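Local coordinates for protein DNA helicase RecQ (Deinococcus radiodurans, PDB 4Q48) that probably couples ATP hydrolysis to unwinding duplex DNA in the 3'-5' direction, the deposited chain being its catalytic core with helicase, zinc-binding and RQC domains, at residues 227-232 against 335-340; 308-313 against 318-323. One frame throughout, in Å; residues are numbered along the deposited sequence.

Interaction 1 of 2, residues 227-232 against 335-340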
loop_
_atom_site.group_PDB
_atom_site.type_symbol
_atom_site.label_atom_id
_atom_site.label_comp_id
_atom_site.label_asym_id
_atom_site.label_seq_id
_atom_site.Cartn_x
_atom_site.Cartn_y
_atom_site.Cartn_z
ATOM N N LEU A 227 23.629 7.579 15.266
ATOM C CA LEU A 227 23.894 8.339 16.467
ATOM C C LEU A 227 24.131 9.775 16.074
ATOM O O LEU A 227 23.623 10.709 16.704
ATOM C CB LEU A 227 25.078 7.751 17.234
ATOM C CG LEU A 227 25.433 8.453 18.535
ATOM C CD1 LEU A 227 24.198 8.502 19.408
ATOM C CD2 LEU A 227 26.496 7.639 19.225
ATOM N N HIS A 228 24.903 9.972 15.017
ATOM C CA HIS A 228 25.112 11.340 14.607
ATOM C C HIS A 228 23.738 11.981 14.280
ATOM O O HIS A 228 23.468 13.110 14.680
ATOM C CB HIS A 228 26.027 11.430 13.407
ATOM C CG HIS A 228 26.264 12.833 12.978
ATOM N ND1 HIS A 228 25.725 13.363 11.827
ATOM C CD2 HIS A 228 26.957 13.838 13.565
ATOM C CE1 HIS A 228 26.082 14.630 11.718
ATOM N NE2 HIS A 228 26.833 14.943 12.758
ATOM N N PHE A 229 22.863 11.233 13.602
ATOM C CA PHE A 229 21.527 11.706 13.267
ATOM C C PHE A 229 20.745 12.054 14.528
ATOM O O PHE A 229 20.207 13.149 14.663
ATOM C CB PHE A 229 20.782 10.633 12.433
ATOM C CG PHE A 229 19.307 10.907 12.221
ATOM C CD1 PHE A 229 18.886 12.031 11.539
ATOM C CD2 PHE A 229 18.350 10.014 12.695
ATOM C CE1 PHE A 229 17.544 12.278 11.343
ATOM C CE2 PHE A 229 16.986 10.254 12.503
ATOM C CZ PHE A 229 16.580 11.375 11.819
ATOM N N ILE A 230 20.724 11.126 15.471
ATOM C CA ILE A 230 19.953 11.320 16.675
ATOM C C ILE A 230 20.432 12.504 17.506
ATOM O O ILE A 230 19.626 13.243 18.038
ATOM C CB ILE A 230 19.960 10.053 17.514
ATOM C CG1 ILE A 230 19.238 8.948 16.736
ATOM C CG2 ILE A 230 19.310 10.310 18.873
ATOM C CD1 ILE A 230 19.131 7.665 17.472
ATOM N N ARG A 231 21.736 12.708 17.606
ATOM C CA ARG A 231 22.241 13.808 18.427
ATOM C C ARG A 231 22.145 15.132 17.701
ATOM O O ARG A 231 21.812 16.157 18.287
ATOM C CB ARG A 231 23.684 13.563 18.849
ATOM C CG ARG A 231 23.790 12.697 20.097
ATOM C CD ARG A 231 25.228 12.341 20.434
ATOM N NE ARG A 231 25.278 11.412 21.555
ATOM C CZ ARG A 231 26.364 10.733 21.905
ATOM N NH1 ARG A 231 27.496 10.874 21.208
ATOM N NH2 ARG A 231 26.312 9.897 22.940
ATOM N N GLU A 232 22.453 15.117 16.414
ATOM C CA GLU A 232 22.444 16.356 15.667
ATOM C C GLU A 232 21.001 16.846 15.486
ATOM O O GLU A 232 20.737 18.034 15.661
ATOM C CB GLU A 232 23.182 16.174 14.326
ATOM C CG GLU A 232 23.037 17.327 13.324
ATOM C CD GLU A 232 23.620 18.629 13.830
ATOM O OE1 GLU A 232 24.795 18.636 14.283
ATOM O OE2 GLU A 232 22.890 19.646 13.779
ATOM N N THR A 335 11.122 13.075 11.023
ATOM C CA THR A 335 11.994 12.598 9.960
ATOM C C THR A 335 11.902 11.094 9.810
ATOM O O THR A 335 11.931 10.364 10.798
ATOM C CB THR A 335 13.476 12.905 10.223
ATOM O OG1 THR A 335 13.662 14.248 10.710
ATOM C CG2 THR A 335 14.299 12.613 8.960
ATOM N N ALA A 336 11.795 10.618 8.581
ATOM C CA ALA A 336 12.002 9.209 8.334
ATOM C C ALA A 336 13.344 9.121 7.668
ATOM O O ALA A 336 13.560 9.753 6.635
ATOM C CB ALA A 336 10.908 8.626 7.489
ATOM N N TRP A 337 14.254 8.385 8.308
ATOM C CA TRP A 337 15.674 8.318 7.957
ATOM C C TRP A 337 16.061 6.861 7.740
ATOM O O TRP A 337 15.864 6.026 8.638
ATOM C CB TRP A 337 16.467 8.926 9.087
ATOM C CG TRP A 337 17.960 8.994 9.003
ATOM C CD1 TRP A 337 18.706 10.094 8.698
ATOM C CD2 TRP A 337 18.894 7.957 9.355
ATOM N NE1 TRP A 337 20.052 9.802 8.807
ATOM C CE2 TRP A 337 20.195 8.497 9.207
ATOM C CE3 TRP A 337 18.760 6.627 9.775
ATOM C CZ2 TRP A 337 21.356 7.747 9.450
ATOM C CZ3 TRP A 337 19.919 5.879 10.000
ATOM C CH2 TRP A 337 21.197 6.453 9.850
ATOM N N MET A 338 16.564 6.533 6.549
ATOM C CA MET A 338 16.952 5.150 6.241
ATOM C C MET A 338 18.271 5.060 5.462
ATOM O O MET A 338 18.534 5.798 4.494
ATOM C CB MET A 338 15.852 4.417 5.465
ATOM C CG MET A 338 16.292 3.061 4.872
ATOM S SD MET A 338 14.983 2.064 4.097
ATOM C CE MET A 338 14.656 2.967 2.598
ATOM N N VAL A 339 19.092 4.118 5.898
ATOM C CA VAL A 339 20.304 3.798 5.183
ATOM C C VAL A 339 20.267 2.329 4.816
ATOM O O VAL A 339 19.766 1.484 5.552
ATOM C CB VAL A 339 21.587 4.102 6.001
ATOM C CG1 VAL A 339 21.904 5.607 6.013
ATOM C CG2 VAL A 339 21.506 3.479 7.405
ATOM N N TYR A 340 20.790 2.042 3.642
ATOM C CA TYR A 340 20.866 0.689 3.175
ATOM C C TYR A 340 22.113 0.659 2.309
ATOM O O TYR A 340 22.564 1.702 1.806
ATOM C CB TYR A 340 19.596 0.302 2.399
ATOM C CG TYR A 340 19.584 0.791 0.968
ATOM C CD1 TYR A 340 19.400 2.130 0.669
ATOM C CD2 TYR A 340 19.753 -0.102 -0.086
ATOM C CE1 TYR A 340 19.403 2.557 -0.643
ATOM C CE2 TYR A 340 19.751 0.317 -1.385
ATOM C CZ TYR A 340 19.589 1.633 -1.655
ATOM O OH TYR A 340 19.604 2.026 -2.955
#
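In the second RecA-like domain of the helicase core, Phe-229 of helix 222-233 packs against Trp-337 and Thr-335 of strand 334-340, pinning the helix to one face of the parallel sheet. The aromatic pair is a face-to-face stack. The Phe-229 ring and the five-membered ring of Trp-337 have centroids 3.9 Å apart and planes only 13° from parallel, with Phe-229 CD1 3.4 Å from Trp-337 CD1. Both side chains have CG anti to the backbone N (chi1 170° for Phe-229), and they slide past each other in opposite directions; each ring therefore also receives the other's CB over its face, Trp-337 CB lying 4.0 Å from the Phe-229 centroid. Val-339 CG1 lies over the opposite indole face, out toward the CZ2-CH2 rim of the six-membered ring. Thr-335 meets the rim instead: its CB is 3.8 Å from Phe-229 CZ, near the ring plane, while its OG1 is hydrogen-bonded to His-234 just beyond the helix. Shortened to an alanine, this helix position would probably leave the indole face without its stacking partner and open a gap beside Thr-335. With no hydrogen bond crossing between the segments, their attachment rests on dispersion and aromatic overlap.

Interaction 2 of 2, residues 308-313 against 318-323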
loop_
_atom_site.group_PDB
_atom_site.type_symbol
_atom_site.label_atom_id
_atom_site.label_comp_id
_atom_site.label_asym_id
_atom_site.label_seq_id
_atom_site.Cartn_x
_atom_site.Cartn_y
_atom_site.Cartn_z
ATOM N N VAL A 308 11.604 7.995 12.627
ATOM C CA VAL A 308 11.705 6.569 12.392
ATOM C C VAL A 308 12.935 6.284 11.555
ATOM O O VAL A 308 13.069 6.770 10.426
ATOM C CB VAL A 308 10.468 5.996 11.719
ATOM C CG1 VAL A 308 10.779 4.631 11.177
ATOM C CG2 VAL A 308 9.363 5.874 12.736
ATOM N N ALA A 309 13.815 5.463 12.121
ATOM C CA ALA A 309 15.061 5.080 11.490
ATOM C C ALA A 309 15.009 3.662 10.954
ATOM O O ALA A 309 14.643 2.736 11.674
ATOM C CB ALA A 309 16.210 5.214 12.480
ATOM N N HIS A 310 15.435 3.481 9.703
ATOM C CA HIS A 310 15.574 2.136 9.162
ATOM C C HIS A 310 17.050 1.815 8.956
ATOM O O HIS A 310 17.737 2.486 8.184
ATOM C CB HIS A 310 14.789 1.996 7.859
ATOM C CG HIS A 310 13.327 1.731 8.064
ATOM N ND1 HIS A 310 12.378 2.735 8.078
ATOM C CD2 HIS A 310 12.654 0.573 8.275
ATOM C CE1 HIS A 310 11.186 2.201 8.280
ATOM N NE2 HIS A 310 11.326 0.891 8.396
ATOM N N LEU A 311 17.537 0.788 9.650
ATOM C CA LEU A 311 18.952 0.456 9.585
ATOM C C LEU A 311 19.134 -0.746 8.669
ATOM O O LEU A 311 20.255 -1.216 8.426
ATOM C CB LEU A 311 19.479 0.164 10.986
ATOM C CG LEU A 311 19.861 1.424 11.758
ATOM C CD1 LEU A 311 20.229 1.094 13.199
ATOM C CD2 LEU A 311 20.976 2.174 11.080
ATOM N N ASP A 312 18.008 -1.226 8.151
ATOM C CA ASP A 312 17.980 -2.271 7.141
ATOM C C ASP A 312 16.796 -2.000 6.226
ATOM O O ASP A 312 15.902 -1.212 6.562
ATOM C CB ASP A 312 17.843 -3.686 7.742
ATOM C CG ASP A 312 18.969 -4.052 8.680
ATOM O OD1 ASP A 312 20.144 -4.064 8.247
ATOM O OD2 ASP A 312 18.664 -4.367 9.853
ATOM N N LEU A 313 16.798 -2.641 5.063
ATOM C CA LEU A 313 15.679 -2.526 4.151
ATOM C C LEU A 313 14.441 -3.150 4.755
ATOM O O LEU A 313 14.498 -4.258 5.300
ATOM C CB LEU A 313 16.001 -3.182 2.826
ATOM C CG LEU A 313 16.827 -2.342 1.871
ATOM C CD1 LEU A 313 17.045 -3.150 0.593
ATOM C CD2 LEU A 313 16.120 -1.028 1.598
ATOM N N GLU A 318 4.752 -1.292 1.351
ATOM C CA GLU A 318 3.642 -1.314 2.310
ATOM C C GLU A 318 4.169 -1.209 3.743
ATOM O O GLU A 318 3.741 -0.338 4.509
ATOM C CB GLU A 318 2.840 -2.608 2.190
ATOM C CG GLU A 318 2.067 -2.794 0.920
ATOM C CD GLU A 318 2.909 -3.448 -0.162
ATOM O OE1 GLU A 318 4.153 -3.300 -0.129
ATOM O OE2 GLU A 318 2.326 -4.157 -1.016
ATOM N N GLY A 319 5.134 -2.069 4.073
ATOM C CA GLY A 319 5.743 -2.074 5.386
ATOM C C GLY A 319 6.472 -0.788 5.708
ATOM O O GLY A 319 6.373 -0.268 6.817
ATOM N N TYR A 320 7.204 -0.278 4.728
ATOM C CA TYR A 320 7.951 0.956 4.889
ATOM C C TYR A 320 6.991 2.101 5.207
ATOM O O TYR A 320 7.231 2.912 6.112
ATOM C CB TYR A 320 8.790 1.237 3.637
ATOM C CG TYR A 320 9.495 2.565 3.665
ATOM C CD1 TYR A 320 10.645 2.760 4.412
ATOM C CD2 TYR A 320 8.979 3.646 2.968
ATOM C CE1 TYR A 320 11.274 4.002 4.443
ATOM C CE2 TYR A 320 9.596 4.874 2.992
ATOM C CZ TYR A 320 10.744 5.056 3.729
ATOM O OH TYR A 320 11.345 6.304 3.730
ATOM N N TYR A 321 5.893 2.167 4.476
ATOM C CA TYR A 321 4.908 3.215 4.715
ATOM C C TYR A 321 4.240 3.088 6.096
ATOM O O TYR A 321 4.005 4.090 6.784
ATOM C CB TYR A 321 3.844 3.192 3.624
ATOM C CG TYR A 321 2.822 4.252 3.805
ATOM C CD1 TYR A 321 3.051 5.548 3.344
ATOM C CD2 TYR A 321 1.642 3.988 4.484
ATOM C CE1 TYR A 321 2.103 6.545 3.521
ATOM C CE2 TYR A 321 0.701 4.973 4.681
ATOM C CZ TYR A 321 0.931 6.240 4.195
ATOM O OH TYR A 321 -0.030 7.190 4.389
ATOM N N GLN A 322 3.937 1.867 6.521
ATOM C CA GLN A 322 3.268 1.733 7.803
ATOM C C GLN A 322 4.294 2.072 8.884
ATOM O O GLN A 322 3.983 2.756 9.863
ATOM C CB GLN A 322 2.690 0.327 8.040
ATOM C CG GLN A 322 2.520 0.050 9.545
ATOM C CD GLN A 322 2.236 -1.401 9.924
ATOM O OE1 GLN A 322 2.885 -2.333 9.430
ATOM N NE2 GLN A 322 1.291 -1.595 10.846
ATOM N N GLU A 323 5.532 1.630 8.694
ATOM C CA GLU A 323 6.531 1.867 9.717
ATOM C C GLU A 323 6.900 3.357 9.842
ATOM O O GLU A 323 6.760 3.927 10.901
ATOM C CB GLU A 323 7.765 1.023 9.447
ATOM C CG GLU A 323 7.610 -0.399 9.888
ATOM C CD GLU A 323 8.464 -1.358 9.077
ATOM O OE1 GLU A 323 9.531 -0.926 8.585
ATOM O OE2 GLU A 323 8.056 -2.534 8.906
#
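Strand 308-310 and helix 318-323 run nearly antiparallel, their axes at 149° with a closest approach of 10.2 Å, as expected for successive elements of a beta-alpha-beta unit; the nearest CA atoms are those of Val-308 and Glu-323. The polar link is between His-310 and Glu-323. His-310 NE2 donates its N-H to Glu-323 OE1 over 2.6 Å, and the evidence for a well-directed bond is angular: N-H...O is 170°, the oxygen lies near the imidazole plane, and the proton arrives nearly along the C-O axis of OE1. The two side chains cross at about a right angle, and the ring and carboxylate planes are moderately inclined. Glu-323 starts with CG anti to its carbonyl carbon and is extended beyond CG, which carries the carboxylate out from the helix to the ring edge. Its CB, 3.8 Å from His-310 CE1, borders the same edge.

Tyr-320, one turn earlier, comes over a face of the imidazole, with CD1 3.9 Å from His-310 CE1. The centroids are 5.4 Å apart and the planes inclined at 42°, so this is an oblique aromatic contact. The Tyr-320 hydroxyl is hydrogen-bonded to that of Tyr-375, linking this helix to helix 359-376. At the other end, Val-308 CG2 packs 3.7 Å from the backbone O of Glu-323. The ring of Tyr-242, on the adjacent strand 238-242, meets the imidazole of His-310.

Gln-322 and Glu-323 fit the start of helicase motif VI, the segment that in this family probably contributes to the ATP site. All four contacting residues are buried, so the His-carboxylate bond satisfies polar atoms within the interior, and its in-plane, nearly straight geometry probably helps hold the imidazole's rotation while Tyr-320 packs over it.

How the interactions relate
Read from the N terminus, the chain passes through helix 222-233, then strand 305-310, helix 317-324 and strand 334-340. Interaction 2 closes a short turn, with four residues between its segments; interaction 1 closes a far longer loop of 102 intervening residues, and interaction 2 lies wholly within it. Nothing crosses. The two share a sheet: strands 305-310 and 334-340 are parallel neighbours, joined by probable hydrogen bonds from Trp-337 N to Val-308 O (2.9 Å) and from His-310 N to Trp-337 O (2.8 Å). Alternation along each strand separates the contacts: Trp-337 and Ala-309 meet on one face, the side of helix 222-233, whereas Met-338 packs on His-310 on the face toward helix 317-324.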